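Local coordinates for protein saframycin Mx1 synthetase B (PDB 3KXW) that belongs to the AMP-binding (ANL) enzyme family and holds 5'-O-[(S)-(dodecanoyloxy)(hydroxy)phosphoryl]adenosine in its ligand pocket, at residues S241-L246 / I525-Y530; D472-L477 / K488-V493; T503-V508 / K546-T551; H538-I543 / A574-N579. All blocks are in the same frame, centred on the assembly; numbering follows the deposited sequence.

Contact 1: residues S241-L246 / I525-Y530; sequences SPFSFL and IFELVY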
loop_
_atom_site.group_PDB
_atom_site.type_symbol
_atom_site.label_atom_id
_atom_site.label_comp_id
_atom_site.label_asym_id
_atom_site.label_seq_id
_atom_site.Cartn_x
_atom_site.Cartn_y
_atom_site.Cartn_z
ATOM N N SER A 241 -7.548 -10.132 5.286
ATOM C CA SER A 241 -7.928 -8.848 4.705
ATOM C C SER A 241 -7.572 -7.652 5.597
ATOM O O SER A 241 -7.455 -7.782 6.809
ATOM C CB SER A 241 -9.427 -8.827 4.431
ATOM O OG SER A 241 -10.143 -8.810 5.654
ATOM N N PRO A 242 -7.436 -6.472 5.001
ATOM C CA PRO A 242 -7.181 -5.296 5.837
ATOM C C PRO A 242 -8.337 -5.054 6.793
ATOM O O PRO A 242 -8.106 -4.588 7.911
ATOM C CB PRO A 242 -7.079 -4.155 4.816
ATOM C CG PRO A 242 -6.631 -4.820 3.578
ATOM C CD PRO A 242 -7.364 -6.144 3.568
ATOM N N PHE A 243 -9.560 -5.371 6.361
ATOM C CA PHE A 243 -10.723 -5.243 7.250
ATOM C C PHE A 243 -10.509 -6.032 8.553
ATOM O O PHE A 243 -10.779 -5.541 9.649
ATOM C CB PHE A 243 -11.996 -5.708 6.522
ATOM C CG PHE A 243 -13.219 -5.755 7.401
ATOM C CD1 PHE A 243 -13.980 -4.620 7.616
ATOM C CD2 PHE A 243 -13.596 -6.935 8.019
ATOM C CE1 PHE A 243 -15.118 -4.660 8.440
ATOM C CE2 PHE A 243 -14.729 -6.983 8.833
ATOM C CZ PHE A 243 -15.482 -5.844 9.043
ATOM N N SER A 244 -10.003 -7.251 8.428
ATOM C CA SER A 244 -9.736 -8.104 9.589
ATOM C C SER A 244 -8.712 -7.464 10.516
ATOM O O SER A 244 -8.861 -7.473 11.741
ATOM C CB SER A 244 -9.263 -9.496 9.132
ATOM O OG SER A 244 -10.355 -10.212 8.582
ATOM N N PHE A 245 -7.664 -6.905 9.925
ATOM C CA PHE A 245 -6.662 -6.214 10.723
ATOM C C PHE A 245 -7.254 -5.025 11.505
ATOM O O PHE A 245 -7.043 -4.895 12.715
ATOM C CB PHE A 245 -5.512 -5.712 9.849
ATOM C CG PHE A 245 -4.557 -4.852 10.599
ATOM C CD1 PHE A 245 -3.880 -5.365 11.694
ATOM C CD2 PHE A 245 -4.385 -3.523 10.266
ATOM C CE1 PHE A 245 -3.027 -4.567 12.437
ATOM C CE2 PHE A 245 -3.520 -2.725 10.989
ATOM C CZ PHE A 245 -2.847 -3.245 12.079
ATOM N N LEU A 246 -7.986 -4.164 10.808
ATOM C CA LEU A 246 -8.529 -2.958 11.434
ATOM C C LEU A 246 -9.533 -3.276 12.518
ATOM O O LEU A 246 -9.538 -2.643 13.569
ATOM C CB LEU A 246 -9.108 -2.006 10.386
ATOM C CG LEU A 246 -8.070 -1.334 9.474
ATOM C CD1 LEU A 246 -8.752 -0.326 8.589
ATOM C CD2 LEU A 246 -6.975 -0.629 10.259
ATOM N N ILE A 525 -14.464 5.643 12.785
ATOM C CA ILE A 525 -14.044 6.693 11.890
ATOM C C ILE A 525 -12.770 6.264 11.155
ATOM O O ILE A 525 -12.690 6.360 9.936
ATOM C CB ILE A 525 -13.827 8.000 12.636
ATOM C CG1 ILE A 525 -15.187 8.537 13.102
ATOM C CG2 ILE A 525 -13.148 8.995 11.713
ATOM C CD1 ILE A 525 -15.089 9.688 14.150
ATOM N N PHE A 526 -11.790 5.764 11.896
ATOM C CA PHE A 526 -10.555 5.328 11.258
ATOM C C PHE A 526 -10.826 4.291 10.168
ATOM O O PHE A 526 -10.341 4.416 9.030
ATOM C CB PHE A 526 -9.524 4.815 12.279
ATOM C CG PHE A 526 -8.168 4.584 11.669
ATOM C CD1 PHE A 526 -7.198 5.574 11.690
ATOM C CD2 PHE A 526 -7.891 3.393 11.029
ATOM C CE1 PHE A 526 -5.941 5.351 11.108
ATOM C CE2 PHE A 526 -6.657 3.167 10.433
ATOM C CZ PHE A 526 -5.683 4.157 10.474
ATOM N N GLU A 527 -11.622 3.285 10.496
ATOM C CA GLU A 527 -11.968 2.240 9.516
ATOM C C GLU A 527 -12.704 2.768 8.276
ATOM O O GLU A 527 -12.405 2.396 7.138
ATOM C CB GLU A 527 -12.772 1.136 10.199
ATOM C CG GLU A 527 -13.256 0.046 9.249
ATOM C CD GLU A 527 -14.231 -0.919 9.930
ATOM O OE1 GLU A 527 -13.905 -1.439 11.029
ATOM O OE2 GLU A 527 -15.330 -1.129 9.381
ATOM N N LEU A 528 -13.652 3.670 8.490
ATOM C CA LEU A 528 -14.395 4.249 7.378
ATOM C C LEU A 528 -13.518 4.953 6.370
ATOM O O LEU A 528 -13.660 4.745 5.165
ATOM C CB LEU A 528 -15.459 5.227 7.895
ATOM C CG LEU A 528 -16.290 5.909 6.812
ATOM C CD1 LEU A 528 -17.205 4.893 6.124
ATOM C CD2 LEU A 528 -17.120 7.034 7.411
ATOM N N VAL A 529 -12.623 5.815 6.848
ATOM C CA VAL A 529 -11.780 6.587 5.948
ATOM C C VAL A 529 -10.759 5.668 5.244
ATOM O O VAL A 529 -10.453 5.833 4.064
ATOM C CB VAL A 529 -11.066 7.715 6.724
ATOM C CG1 VAL A 529 -10.109 8.455 5.814
ATOM C CG2 VAL A 529 -12.119 8.667 7.332
ATOM N N TYR A 530 -10.234 4.706 5.981
ATOM C CA TYR A 530 -9.306 3.742 5.389
ATOM C C TYR A 530 -9.947 2.975 4.228
ATOM O O TYR A 530 -9.343 2.839 3.154
ATOM C CB TYR A 530 -8.802 2.771 6.440
ATOM C CG TYR A 530 -7.780 1.806 5.890
ATOM C CD1 TYR A 530 -6.422 2.091 5.935
ATOM C CD2 TYR A 530 -8.188 0.610 5.296
ATOM C CE1 TYR A 530 -5.486 1.191 5.418
ATOM C CE2 TYR A 530 -7.264 -0.292 4.785
ATOM C CZ TYR A 530 -5.920 -0.001 4.848
ATOM O OH TYR A 530 -5.021 -0.926 4.331
HETATM O O HOH W 1 -12.502 -1.054 13.051
#

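Contact 2: residues D472-L477 / K488-V493; sequences DIEFSL and KCAAFV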
loop_
_atom_site.group_PDB
_atom_site.type_symbol
_atom_site.label_atom_id
_atom_site.label_comp_id
_atom_site.label_asym_id
_atom_site.label_seq_id
_atom_site.Cartn_x
_atom_site.Cartn_y
_atom_site.Cartn_z
ATOM N N ASP A 472 -14.407 14.738 0.247
ATOM C CA ASP A 472 -14.882 13.378 0.048
ATOM C C ASP A 472 -14.940 12.583 1.346
ATOM O O ASP A 472 -15.808 11.730 1.513
ATOM C CB ASP A 472 -14.069 12.653 -1.025
ATOM C CG ASP A 472 -14.324 13.202 -2.419
ATOM O OD1 ASP A 472 -15.329 13.918 -2.622
ATOM O OD2 ASP A 472 -13.528 12.899 -3.329
ATOM N N ILE A 473 -14.018 12.870 2.261
ATOM C CA ILE A 473 -14.011 12.244 3.585
ATOM C C ILE A 473 -15.232 12.720 4.365
ATOM O O ILE A 473 -15.892 11.934 5.030
ATOM C CB ILE A 473 -12.745 12.598 4.365
ATOM C CG1 ILE A 473 -11.508 11.926 3.759
ATOM C CG2 ILE A 473 -12.887 12.219 5.834
ATOM C CD1 ILE A 473 -10.197 12.466 4.328
ATOM N N GLU A 474 -15.541 14.006 4.270
ATOM C CA GLU A 474 -16.717 14.547 4.946
ATOM C C GLU A 474 -17.988 13.873 4.426
ATOM O O GLU A 474 -18.884 13.529 5.205
ATOM C CB GLU A 474 -16.760 16.079 4.788
ATOM C CG GLU A 474 -15.601 16.754 5.508
ATOM C CD GLU A 474 -15.364 18.206 5.083
ATOM O OE1 GLU A 474 -16.132 18.715 4.240
ATOM O OE2 GLU A 474 -14.417 18.827 5.599
ATOM N N PHE A 475 -18.048 13.667 3.114
ATOM C CA PHE A 475 -19.176 12.973 2.487
ATOM C C PHE A 475 -19.352 11.568 3.051
ATOM O O PHE A 475 -20.479 11.155 3.375
ATOM C CB PHE A 475 -19.003 12.885 0.971
ATOM C CG PHE A 475 -20.152 12.201 0.274
ATOM C CD1 PHE A 475 -21.216 12.938 -0.209
ATOM C CD2 PHE A 475 -20.162 10.819 0.112
ATOM C CE1 PHE A 475 -22.281 12.313 -0.849
ATOM C CE2 PHE A 475 -21.229 10.185 -0.520
ATOM C CZ PHE A 475 -22.290 10.945 -1.003
ATOM N N SER A 476 -18.243 10.830 3.135
ATOM C CA SER A 476 -18.247 9.482 3.682
ATOM C C SER A 476 -18.842 9.449 5.091
ATOM O O SER A 476 -19.714 8.628 5.384
ATOM C CB SER A 476 -16.829 8.878 3.671
ATOM O OG SER A 476 -16.449 8.497 2.349
ATOM N N LEU A 477 -18.376 10.353 5.950
ATOM C CA LEU A 477 -18.849 10.414 7.335
ATOM C C LEU A 477 -20.347 10.684 7.367
ATOM O O LEU A 477 -21.108 10.036 8.107
ATOM C CB LEU A 477 -18.096 11.516 8.109
ATOM C CG LEU A 477 -16.626 11.201 8.397
ATOM C CD1 LEU A 477 -15.799 12.451 8.723
ATOM C CD2 LEU A 477 -16.554 10.221 9.547
ATOM N N LYS A 488 -22.333 18.018 12.467
ATOM C CA LYS A 488 -21.466 18.323 11.335
ATOM C C LYS A 488 -20.028 17.823 11.517
ATOM O O LYS A 488 -19.587 17.516 12.627
ATOM C CB LYS A 488 -21.485 19.830 11.044
ATOM C CG LYS A 488 -22.836 20.333 10.524
ATOM C CD LYS A 488 -23.244 19.557 9.292
ATOM C CE LYS A 488 -24.364 20.252 8.562
ATOM N NZ LYS A 488 -25.474 20.569 9.508
ATOM N N CYS A 489 -19.291 17.746 10.416
ATOM C CA CYS A 489 -17.918 17.275 10.484
ATOM C C CYS A 489 -17.022 18.036 9.500
ATOM O O CYS A 489 -17.498 18.699 8.579
ATOM C CB CYS A 489 -17.846 15.769 10.189
ATOM S SG CYS A 489 -18.075 15.314 8.433
ATOM N N ALA A 490 -15.724 17.909 9.695
ATOM C CA ALA A 490 -14.767 18.551 8.820
ATOM C C ALA A 490 -13.500 17.708 8.836
ATOM O O ALA A 490 -13.175 17.108 9.851
ATOM C CB ALA A 490 -14.482 19.964 9.289
ATOM N N ALA A 491 -12.827 17.630 7.692
ATOM C CA ALA A 491 -11.568 16.895 7.580
ATOM C C ALA A 491 -10.540 17.801 6.926
ATOM O O ALA A 491 -10.863 18.538 6.020
ATOM C CB ALA A 491 -11.760 15.648 6.742
ATOM N N PHE A 492 -9.299 17.722 7.380
ATOM C CA PHE A 492 -8.256 18.562 6.829
ATOM C C PHE A 492 -6.925 18.035 7.283
ATOM O O PHE A 492 -6.847 17.272 8.245
ATOM C CB PHE A 492 -8.428 20.019 7.266
ATOM C CG PHE A 492 -8.631 20.197 8.739
ATOM C CD1 PHE A 492 -7.557 20.458 9.581
ATOM C CD2 PHE A 492 -9.890 20.086 9.296
ATOM C CE1 PHE A 492 -7.739 20.615 10.947
ATOM C CE2 PHE A 492 -10.076 20.242 10.667
ATOM C CZ PHE A 492 -9.003 20.515 11.488
ATOM N N VAL A 493 -5.869 18.483 6.619
ATOM C CA VAL A 493 -4.521 18.086 7.001
ATOM C C VAL A 493 -3.774 19.235 7.637
ATOM O O VAL A 493 -3.786 20.364 7.130
ATOM C CB VAL A 493 -3.721 17.601 5.781
ATOM C CG1 VAL A 493 -2.293 17.208 6.201
ATOM C CG2 VAL A 493 -4.419 16.432 5.152
#

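Contact 3: residues T503-V508 / K546-T551; sequences TVMCEV and KAMPHT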
loop_
_atom_site.group_PDB
_atom_site.type_symbol
_atom_site.label_atom_id
_atom_site.label_comp_id
_atom_site.label_asym_id
_atom_site.label_seq_id
_atom_site.Cartn_x
_atom_site.Cartn_y
_atom_site.Cartn_z
ATOM N N THR A 503 -6.663 15.096 9.838
ATOM C CA THR A 503 -7.403 15.400 11.066
ATOM C C THR A 503 -8.882 15.426 10.771
ATOM O O THR A 503 -9.290 16.045 9.816
ATOM C CB THR A 503 -6.978 16.766 11.602
ATOM O OG1 THR A 503 -5.551 16.772 11.771
ATOM C CG2 THR A 503 -7.653 17.083 12.948
ATOM N N VAL A 504 -9.685 14.757 11.593
ATOM C CA VAL A 504 -11.124 14.756 11.390
ATOM C C VAL A 504 -11.759 15.340 12.636
ATOM O O VAL A 504 -11.432 14.922 13.734
ATOM C CB VAL A 504 -11.665 13.333 11.162
ATOM C CG1 VAL A 504 -13.200 13.327 11.219
ATOM C CG2 VAL A 504 -11.136 12.751 9.830
HETATM N N MSE A 505 -12.642 16.317 12.476
HETATM C CA MSE A 505 -13.357 16.869 13.635
HETATM C C MSE A 505 -14.857 16.646 13.464
HETATM O O MSE A 505 -15.401 16.930 12.400
HETATM C CB MSE A 505 -13.080 18.370 13.775
HETATM C CG MSE A 505 -13.638 18.989 15.043
HETATM SE SE MSE A 505 -13.099 20.887 15.166
HETATM C CE MSE A 505 -11.180 20.611 15.505
ATOM N N CYS A 506 -15.527 16.162 14.512
ATOM C CA CYS A 506 -16.956 15.857 14.427
ATOM C C CYS A 506 -17.693 16.455 15.596
ATOM O O CYS A 506 -17.242 16.332 16.725
ATOM C CB CYS A 506 -17.200 14.334 14.491
ATOM S SG CYS A 506 -16.382 13.401 13.222
ATOM N N GLU A 507 -18.829 17.093 15.338
ATOM C CA GLU A 507 -19.764 17.401 16.420
ATOM C C GLU A 507 -20.410 16.080 16.843
ATOM O O GLU A 507 -20.658 15.218 15.995
ATOM C CB GLU A 507 -20.858 18.331 15.923
ATOM C CG GLU A 507 -20.367 19.675 15.429
ATOM C CD GLU A 507 -21.530 20.545 14.922
ATOM O OE1 GLU A 507 -22.569 19.980 14.516
ATOM O OE2 GLU A 507 -21.385 21.782 14.944
ATOM N N VAL A 508 -20.658 15.901 18.135
ATOM C CA VAL A 508 -21.385 14.731 18.590
ATOM C C VAL A 508 -22.695 15.199 19.196
ATOM O O VAL A 508 -22.727 16.209 19.905
ATOM C CB VAL A 508 -20.580 13.881 19.622
ATOM C CG1 VAL A 508 -19.325 13.289 18.957
ATOM C CG2 VAL A 508 -20.178 14.717 20.794
ATOM N N LYS A 546 -23.701 21.922 17.313
ATOM C CA LYS A 546 -23.818 23.350 16.989
ATOM C C LYS A 546 -22.540 24.150 17.285
ATOM O O LYS A 546 -22.549 25.380 17.275
ATOM C CB LYS A 546 -25.046 23.961 17.699
ATOM C CG LYS A 546 -25.381 25.404 17.296
ATOM C CD LYS A 546 -25.921 25.516 15.854
ATOM C CE LYS A 546 -26.594 26.882 15.608
ATOM N NZ LYS A 546 -27.235 27.011 14.248
ATOM N N ALA A 547 -21.432 23.462 17.530
ATOM C CA ALA A 547 -20.202 24.167 17.864
ATOM C C ALA A 547 -19.530 24.735 16.606
ATOM O O ALA A 547 -18.705 25.637 16.695
ATOM C CB ALA A 547 -19.245 23.274 18.639
HETATM N N MSE A 548 -19.888 24.193 15.447
HETATM C CA MSE A 548 -19.469 24.753 14.161
HETATM C C MSE A 548 -20.526 25.700 13.610
HETATM O O MSE A 548 -21.703 25.347 13.530
HETATM C CB MSE A 548 -19.235 23.641 13.145
HETATM C CG MSE A 548 -18.211 22.611 13.589
HETATM SE SE MSE A 548 -17.945 21.207 12.227
HETATM C CE MSE A 548 -16.762 20.039 13.272
ATOM N N PRO A 549 -20.106 26.898 13.184
ATOM C CA PRO A 549 -21.080 27.909 12.760
ATOM C C PRO A 549 -21.924 27.432 11.578
ATOM O O PRO A 549 -21.441 26.658 10.742
ATOM C CB PRO A 549 -20.199 29.106 12.360
ATOM C CG PRO A 549 -18.877 28.867 13.043
ATOM C CD PRO A 549 -18.716 27.367 13.057
ATOM N N HIS A 550 -23.177 27.876 11.516
ATOM C CA HIS A 550 -24.035 27.516 10.400
ATOM C C HIS A 550 -23.374 27.922 9.097
ATOM O O HIS A 550 -22.822 29.021 8.978
ATOM C CB HIS A 550 -25.408 28.187 10.501
ATOM C CG HIS A 550 -26.182 28.150 9.218
ATOM N ND1 HIS A 550 -26.972 27.077 8.853
ATOM C CD2 HIS A 550 -26.258 29.036 8.197
ATOM C CE1 HIS A 550 -27.514 27.314 7.669
ATOM N NE2 HIS A 550 -27.096 28.496 7.248
ATOM N N THR A 551 -23.426 27.027 8.121
ATOM C CA THR A 551 -22.916 27.327 6.794
ATOM C C THR A 551 -23.295 26.215 5.844
ATOM O O THR A 551 -23.509 25.071 6.248
ATOM C CB THR A 551 -21.370 27.535 6.772
ATOM O OG1 THR A 551 -20.922 27.722 5.419
ATOM C CG2 THR A 551 -20.653 26.328 7.370
HETATM O O HOH W 2 -22.975 23.079 13.058
#

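Contact 4: residues H538-I543 / A574-N579; sequences HTIVLI and ATWQLN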
loop_
_atom_site.group_PDB
_atom_site.type_symbol
_atom_site.label_atom_id
_atom_site.label_comp_id
_atom_site.label_asym_id
_atom_site.label_seq_id
_atom_site.Cartn_x
_atom_site.Cartn_y
_atom_site.Cartn_z
ATOM N N HIS A 538 -5.069 10.565 11.517
ATOM C CA HIS A 538 -4.066 10.632 12.572
ATOM C C HIS A 538 -4.616 11.222 13.854
ATOM O O HIS A 538 -4.187 10.860 14.965
ATOM C CB HIS A 538 -2.846 11.419 12.110
ATOM C CG HIS A 538 -2.241 10.886 10.845
ATOM N ND1 HIS A 538 -1.572 9.680 10.790
ATOM C CD2 HIS A 538 -2.237 11.380 9.580
ATOM C CE1 HIS A 538 -1.170 9.462 9.547
ATOM N NE2 HIS A 538 -1.558 10.479 8.794
ATOM N N THR A 539 -5.589 12.113 13.689
ATOM C CA THR A 539 -6.141 12.844 14.802
ATOM C C THR A 539 -7.644 12.968 14.620
ATOM O O THR A 539 -8.122 13.305 13.537
ATOM C CB THR A 539 -5.537 14.280 14.878
ATOM O OG1 THR A 539 -4.106 14.210 14.972
ATOM C CG2 THR A 539 -6.091 15.032 16.067
ATOM N N ILE A 540 -8.396 12.699 15.679
ATOM C CA ILE A 540 -9.842 12.927 15.638
ATOM C C ILE A 540 -10.243 13.786 16.813
ATOM O O ILE A 540 -9.858 13.495 17.944
ATOM C CB ILE A 540 -10.648 11.598 15.711
ATOM C CG1 ILE A 540 -10.228 10.680 14.564
ATOM C CG2 ILE A 540 -12.162 11.879 15.672
ATOM C CD1 ILE A 540 -10.853 9.315 14.634
ATOM N N VAL A 541 -11.034 14.825 16.549
ATOM C CA VAL A 541 -11.491 15.716 17.615
ATOM C C VAL A 541 -13.015 15.745 17.668
ATOM O O VAL A 541 -13.667 15.934 16.640
ATOM C CB VAL A 541 -10.993 17.178 17.407
ATOM C CG1 VAL A 541 -11.325 18.009 18.623
ATOM C CG2 VAL A 541 -9.484 17.207 17.162
ATOM N N LEU A 542 -13.566 15.583 18.871
ATOM C CA LEU A 542 -15.006 15.570 19.077
ATOM C C LEU A 542 -15.362 16.867 19.795
ATOM O O LEU A 542 -14.675 17.258 20.729
ATOM C CB LEU A 542 -15.434 14.351 19.929
ATOM C CG LEU A 542 -15.084 12.949 19.387
ATOM C CD1 LEU A 542 -15.661 11.815 20.262
ATOM C CD2 LEU A 542 -15.513 12.745 17.916
ATOM N N ILE A 543 -16.422 17.523 19.340
ATOM C CA ILE A 543 -16.907 18.751 19.954
ATOM C C ILE A 543 -18.436 18.690 20.053
ATOM O O ILE A 543 -19.057 17.854 19.409
ATOM C CB ILE A 543 -16.469 19.970 19.127
ATOM C CG1 ILE A 543 -17.121 19.950 17.740
ATOM C CG2 ILE A 543 -14.926 20.012 19.018
ATOM C CD1 ILE A 543 -16.956 21.259 17.008
ATOM N N ALA A 574 -13.460 15.370 23.297
ATOM C CA ALA A 574 -12.365 14.411 23.414
ATOM C C ALA A 574 -11.492 14.478 22.189
ATOM O O ALA A 574 -11.920 14.957 21.131
ATOM C CB ALA A 574 -12.891 12.984 23.624
ATOM N N THR A 575 -10.260 14.011 22.340
ATOM C CA THR A 575 -9.326 13.970 21.222
ATOM C C THR A 575 -8.751 12.577 21.173
ATOM O O THR A 575 -8.541 11.966 22.214
ATOM C CB THR A 575 -8.195 15.009 21.397
ATOM O OG1 THR A 575 -8.761 16.321 21.422
ATOM C CG2 THR A 575 -7.184 14.950 20.243
ATOM N N TRP A 576 -8.505 12.069 19.969
ATOM C CA TRP A 576 -7.841 10.781 19.796
ATOM C C TRP A 576 -6.619 11.054 18.927
ATOM O O TRP A 576 -6.729 11.749 17.917
ATOM C CB TRP A 576 -8.816 9.839 19.084
ATOM C CG TRP A 576 -8.323 8.464 18.677
ATOM C CD1 TRP A 576 -8.442 7.308 19.391
ATOM C CD2 TRP A 576 -7.738 8.101 17.415
ATOM N NE1 TRP A 576 -7.934 6.244 18.665
ATOM C CE2 TRP A 576 -7.497 6.711 17.448
ATOM C CE3 TRP A 576 -7.392 8.818 16.262
ATOM C CZ2 TRP A 576 -6.912 6.026 16.374
ATOM C CZ3 TRP A 576 -6.803 8.140 15.196
ATOM C CH2 TRP A 576 -6.571 6.758 15.263
ATOM N N GLN A 577 -5.468 10.525 19.328
ATOM C CA GLN A 577 -4.232 10.684 18.560
ATOM C C GLN A 577 -3.609 9.318 18.304
ATOM O O GLN A 577 -3.147 8.648 19.238
ATOM C CB GLN A 577 -3.230 11.568 19.310
ATOM C CG GLN A 577 -3.681 13.018 19.523
ATOM C CD GLN A 577 -3.460 13.893 18.300
ATOM O OE1 GLN A 577 -3.361 13.395 17.178
ATOM N NE2 GLN A 577 -3.376 15.205 18.508
ATOM N N LEU A 578 -3.584 8.908 17.044
ATOM C CA LEU A 578 -3.079 7.579 16.676
ATOM C C LEU A 578 -1.707 7.267 17.268
ATOM O O LEU A 578 -1.465 6.159 17.762
ATOM C CB LEU A 578 -3.030 7.438 15.150
ATOM C CG LEU A 578 -2.334 6.198 14.596
ATOM C CD1 LEU A 578 -2.962 4.942 15.142
ATOM C CD2 LEU A 578 -2.407 6.215 13.076
ATOM N N ASN A 579 -0.805 8.237 17.216
ATOM C CA ASN A 579 0.586 7.941 17.540
ATOM C C ASN A 579 0.971 8.260 18.972
ATOM O O ASN A 579 2.141 8.174 19.337
ATOM C CB ASN A 579 1.557 8.556 16.522
ATOM C CG ASN A 579 1.565 10.051 16.545
ATOM O OD1 ASN A 579 1.081 10.688 17.488
ATOM N ND2 ASN A 579 2.129 10.635 15.505
HETATM O O HOH W 3 -1.354 10.830 15.556
#

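Contact 1: residues S241-L246 / I525-Y530
Leu246 divides its two methyl groups between two aromatic rings of helix 525-530, Tyr530 and Phe526. CD1 comes obliquely against Tyr530, 3.5 Å from its CD2, whereas the other methyl, CD2 of Leu246, meets the edge of Phe526 at 3.8 Å from CE2. The rings are one helical turn apart and share a torsion: each has CG anti to the backbone N (chi1 -177° in Tyr530, -170° in Phe526), so both lean to the same flank of the helix and each offers a surface to one branch of the leucine fork. The tyrosine then runs on to Pro242, whose CB lies 3.9 Å from Tyr530 OH. These helices, nearly antiparallel with axes 10.9 Å apart, join the AMP-binding part of the ANL fold to its C-terminal part, and large side chains bridge that wide spacing. Toward solvent, Glu527 stretches out so that OE2 stands 3.7 Å from CE1 of Phe243, with the carboxylate turned 70° from the ring. Its OE1 takes a bond from a water that also donates weakly to Leu246 O. Proline suits the first turn of helix 242-246, where no earlier carbonyl needs its missing N-H, and Ser241 caps that turn, OG accepting from Ser244 N at 3.2 Å.

Contact 2: residues D472-L477 / K488-V493
Glu474, Cys489 and Ala491 carry this contact, in which a helix packs, roughly antiparallel, on a strand of the four-stranded mixed sheet in the C-terminal part of an ANL enzyme. Strand 488-493 is outermost in that sheet within the chain. Its Lys488, Ala490 and Phe492 bond through their backbones to strand 499-508, and the N-H of Ala491 faces the other way, where the helix supplies its acceptor. Glu474 OE2 takes that N-H at 2.9 Å in a nearly straight bond (162°), using the lone pair directed away from OE1. The same oxygen forms a salt bridge with Arg558 NE, from helix 554-567, so a buried carboxylate is matched by both a charge and a backbone donor; this probably favours its ionised form. The long chain of a glutamate is what lets a helix residue reach the strand's outward-facing N-H.

Cys489 points at the helix, with its sulfur swung between its own N and carbonyl carbon (chi1 74°). From there SG packs on Leu477 CD1 at 3.7 Å and on Glu474 CB at 3.9 Å, a compact, polarisable atom that suits close packing against both. The helix and strand axes approach to 7.4 Å, and small residues permit it: the methyl of Ala491 sits directly against Ile473, 3.7 Å from CG2. Ala490 turns its CB generally away from the helix, yet its CA is only 3.3 Å from Glu474 OE2.

Contact 3: residues T503-V508 / K546-T551
The flat carboxylate of Glu507 meets the loop at Lys546 to Met548 both at its rim and above its plane. OE2 accepts from Met548 N at 2.9 Å, with the donor lying nearly along the C-O axis and the bond fairly straight (163°). Above one face stands Lys546 N, 3.3 Å from OE2 but too badly angled to hydrogen-bond. On the other side of the plane a water donates to OE2 at 2.8 Å and also to Met548 O, so OE2 holds Met548 directly by its N-H and, through the water, by its C=O. The second oxygen, OE1, is taken by the backbone N of Lys488, so the carboxylate ties strand, loop and neighbouring strand together. A glutamate suits this place because its chain, with CG beside the backbone N (chi1 -62°) and straight beyond, spans the distance to the loop and presents OE2 to the N-H of Met548.

Met548, a selenomethionine in this crystal, sends its own straight chain obliquely past the acid: CB passes 3.4 Å from Glu507 OE2, and the terminal CE reaches strand 503-508. There it lies 3.7 Å from CG of Met505, also a selenomethionine, and 3.5 Å from Met505 O, the two chains meeting at a slant. Flexible, unbranched chains of this kind mould readily to a sheet surface. Helix 554-567 packs over both, touching them through Cys561, while Ile543 of strand 539-544 borders Met548 and Glu507.

Contact 4: residues H538-I543 / A574-N579
Trp576 and Ile540 face each other as a hydrogen-bonded antiparallel pair, each giving its N-H to the other's carbonyl: Ile540 N to Trp576 O at 2.9 Å, Trp576 N to Ile540 O at 2.8 Å. From this anchored backbone the indole can be followed outward. CB passes 4.0 Å from Ile540 O; then CG, anti to the backbone N (chi1 175°), carries the ring across toward the partner strand, at its His538 end. CE3 rests obliquely against Ile540, 3.8 Å from its CG1, with CD1 of that isoleucine almost as near. CZ3, farther round, comes to 3.8 Å from His538 O, and CH2 touches Phe526. Leu578 N lies above one face, offset toward the rim. Phe522 stacks on the ring and Lys276 makes a cation-pi contact with it, so a wide, polarisable indole serves both oily and charged neighbours.

The backbone pairing continues in both directions. Leu542 N bonds to Ala574 O at 2.9 Å, and the return bond from Ala574 N is weak. Leu578 N reaches His538 O at 2.9 Å, although the strand itself has already given way to loop there. On the face opposite to Trp576, Thr539 lies alongside Gln577, and Val541 alongside Thr575; the beta-branched Thr539, Val541 and Thr575 suit this extended backbone. The Thr539 OG1 to Gln577 OE1 distance is too short in the model to bear much weight. Strand 574-577 is, within this chain, an outermost strand of the mixed sheet in the C-terminal part of the ANL fold, closed antiparallel against strand 539-544.

In the fold
Starting from the N terminus, the chain first reaches 241-246, and contact 1 closes only 279 residues later at 525-530, tying the AMP-binding part to the C-terminal part. Contact 2 is nested within that long loop, closing a short excursion from helix 469-479 to strand 486-496. Contact 3 opens on the next strand, 499-508, and crosses contact 1, since helix 515-533 intervenes before its loop returns. It also crosses contact 4, which opens on 538-543 before contact 3 closes and ends with the final strand. Contacts 2, 3 and 4 share one sheet, and helix 515-533 packs on it, Ile525 touching Cys506 and Ile540, and also meets Leu477 of helix 469-479.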